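Local coordinates for protein peptidylprolyl isomerase PrsA (Bacillus anthracis, PDB 6VJ4) that catalyses cis-trans isomerisation of peptidyl-prolyl bonds, helps secreted proteins fold outside the cell and is important for secretion of the protective antigen, at residues P166-A171 with H191-T196. Residues are numbered along the deposited sequence; the frame is centred on the assembly and turned at random.
Sequences PEFETA and HIIKLT
F168 turns one edge of its ring onto the face of H191, and the numbers define a T-shaped pair: the centroids lie 5.0 Å apart and the planes stand at 81°. The edge is led by CD2, which sits 3.5 Å from H191 ND1 and is displaced from the middle of the imidazole face toward its rim. A second approach to the same phenyl ring comes from I193, whose CD1 lies over a face, 3.8 Å from the ring centroid and 18° off the normal, a CH-pi contact. I193 also touches the rim, with CG1 3.6 Å from F168 CE2, so one phenylalanine is met over a face and along an edge by two residues of the same strand. Both H191 and I193 point their CB atoms at the helix, as alternate residues of a strand do, whereas F168 reaches them through its torsion: CG is anti to the backbone N (chi1 -178°), which carries the ring toward the strand. In the parvulin-type (PpiC) fold, helix 166-174 here packs on a face of the four-stranded antiparallel sheet, against inner strand 189-198. Polar fixation of the imidazole comes from outside the pair: NE2 hydrogen-bonds S186 OG and ND1 hydrogen-bonds H114 ND1, which restrains the rotation of the face that F168 meets. H114, on strand 110-117, also meets F168 edge-to-face; H191 and H114 probably correspond to the paired histidines of the parvulin active site, which F168 would then line. One turn after F168, A171 adds a smaller apolar contact, its CB resting 3.9 Å from I193 CD1.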
loop_
_atom_site.group_PDB
_atom_site.type_symbol
_atom_site.label_atom_id
_atom_site.label_comp_id
_atom_site.label_asym_id
_atom_site.label_seq_id
_atom_site.Cartn_x
_atom_site.Cartn_y
_atom_site.Cartn_z
ATOM N N PRO A 166 -25.400 16.274 -9.545
ATOM C CA PRO A 166 -24.907 17.611 -9.879
ATOM C C PRO A 166 -25.374 18.063 -11.271
ATOM O O PRO A 166 -25.725 19.215 -11.420
ATOM C CB PRO A 166 -23.372 17.487 -9.852
ATOM C CG PRO A 166 -23.089 16.249 -9.026
ATOM C CD PRO A 166 -24.323 15.376 -9.098
ATOM N N GLU A 167 -25.350 17.151 -12.253
ATOM C CA GLU A 167 -25.808 17.497 -13.626
ATOM C C GLU A 167 -27.264 17.969 -13.582
ATOM O O GLU A 167 -27.595 18.988 -14.218
ATOM C CB GLU A 167 -25.700 16.296 -14.562
ATOM C CG GLU A 167 -24.271 15.835 -14.808
ATOM C CD GLU A 167 -23.624 14.950 -13.752
ATOM O OE1 GLU A 167 -24.280 14.593 -12.743
ATOM O OE2 GLU A 167 -22.447 14.612 -13.946
ATOM N N PHE A 168 -28.098 17.234 -12.856
ATOM C CA PHE A 168 -29.529 17.596 -12.792
ATOM C C PHE A 168 -29.678 18.939 -12.056
ATOM O O PHE A 168 -30.377 19.827 -12.506
ATOM C CB PHE A 168 -30.308 16.545 -12.019
ATOM C CG PHE A 168 -31.783 16.799 -11.952
ATOM C CD1 PHE A 168 -32.315 17.662 -11.013
ATOM C CD2 PHE A 168 -32.657 16.127 -12.800
ATOM C CE1 PHE A 168 -33.677 17.889 -10.950
ATOM C CE2 PHE A 168 -34.021 16.350 -12.720
ATOM C CZ PHE A 168 -34.528 17.245 -11.813
ATOM N N GLU A 169 -28.973 19.033 -10.937
ATOM C CA GLU A 169 -29.071 20.243 -10.079
ATOM C C GLU A 169 -28.625 21.483 -10.851
ATOM O O GLU A 169 -29.302 22.521 -10.719
ATOM C CB GLU A 169 -28.213 20.069 -8.833
ATOM C CG GLU A 169 -28.208 21.308 -7.965
ATOM C CD GLU A 169 -27.606 21.136 -6.587
ATOM O OE1 GLU A 169 -27.630 19.996 -6.048
ATOM O OE2 GLU A 169 -27.099 22.138 -6.062
ATOM N N THR A 170 -27.509 21.378 -11.578
ATOM C CA THR A 170 -26.948 22.529 -12.322
ATOM C C THR A 170 -27.998 23.051 -13.299
ATOM O O THR A 170 -28.219 24.283 -13.371
ATOM C CB THR A 170 -25.635 22.162 -13.015
ATOM O OG1 THR A 170 -24.696 21.907 -11.967
ATOM C CG2 THR A 170 -25.138 23.263 -13.926
ATOM N N ALA A 171 -28.656 22.132 -14.007
ATOM C CA ALA A 171 -29.669 22.549 -14.987
ATOM C C ALA A 171 -30.904 23.130 -14.300
ATOM O O ALA A 171 -31.424 24.174 -14.776
ATOM C CB ALA A 171 -30.046 21.357 -15.837
ATOM N N HIS A 191 -32.780 13.950 -18.958
ATOM C CA HIS A 191 -33.922 14.521 -18.227
ATOM C C HIS A 191 -34.484 15.724 -18.959
ATOM O O HIS A 191 -33.700 16.496 -19.538
ATOM C CB HIS A 191 -33.525 15.062 -16.837
ATOM C CG HIS A 191 -32.820 14.105 -15.954
ATOM N ND1 HIS A 191 -33.466 13.446 -14.922
ATOM C CD2 HIS A 191 -31.534 13.692 -15.927
ATOM C CE1 HIS A 191 -32.613 12.666 -14.305
ATOM N NE2 HIS A 191 -31.416 12.788 -14.902
ATOM N N ILE A 192 -35.803 15.802 -18.983
ATOM C CA ILE A 192 -36.471 17.067 -19.342
ATOM C C ILE A 192 -36.973 17.585 -17.997
ATOM O O ILE A 192 -37.733 16.860 -17.314
ATOM C CB ILE A 192 -37.576 16.893 -20.377
ATOM C CG1 ILE A 192 -37.004 16.363 -21.695
ATOM C CG2 ILE A 192 -38.295 18.204 -20.577
ATOM C CD1 ILE A 192 -36.001 17.281 -22.352
ATOM N N ILE A 193 -36.539 18.791 -17.621
ATOM C CA ILE A 193 -36.821 19.324 -16.263
ATOM C C ILE A 193 -37.720 20.556 -16.357
ATOM O O ILE A 193 -37.520 21.395 -17.289
ATOM C CB ILE A 193 -35.496 19.689 -15.558
ATOM C CG1 ILE A 193 -34.472 18.557 -15.589
ATOM C CG2 ILE A 193 -35.764 20.194 -14.138
ATOM C CD1 ILE A 193 -33.077 18.960 -15.097
ATOM N N LYS A 194 -38.682 20.640 -15.450
ATOM C CA LYS A 194 -39.536 21.834 -15.342
ATOM C C LYS A 194 -39.414 22.369 -13.917
ATOM O O LYS A 194 -39.693 21.632 -12.985
ATOM C CB LYS A 194 -40.992 21.507 -15.680
ATOM C CG LYS A 194 -41.911 22.702 -15.614
ATOM C CD LYS A 194 -43.328 22.456 -16.041
ATOM C CE LYS A 194 -44.024 21.389 -15.230
ATOM N NZ LYS A 194 -45.489 21.362 -15.504
ATOM N N LEU A 195 -38.992 23.627 -13.765
ATOM C CA LEU A 195 -38.931 24.183 -12.401
ATOM C C LEU A 195 -40.326 24.645 -11.993
ATOM O O LEU A 195 -40.932 25.380 -12.746
ATOM C CB LEU A 195 -37.946 25.352 -12.381
ATOM C CG LEU A 195 -37.776 25.980 -10.998
ATOM C CD1 LEU A 195 -37.061 25.058 -10.035
ATOM C CD2 LEU A 195 -37.037 27.295 -11.135
ATOM N N THR A 196 -40.786 24.274 -10.797
ATOM C CA THR A 196 -42.185 24.627 -10.445
ATOM C C THR A 196 -42.276 25.397 -9.135
ATOM O O THR A 196 -43.377 25.881 -8.841
ATOM C CB THR A 196 -43.050 23.367 -10.364
ATOM O OG1 THR A 196 -42.462 22.460 -9.441
ATOM C CG2 THR A 196 -43.156 22.657 -11.697
#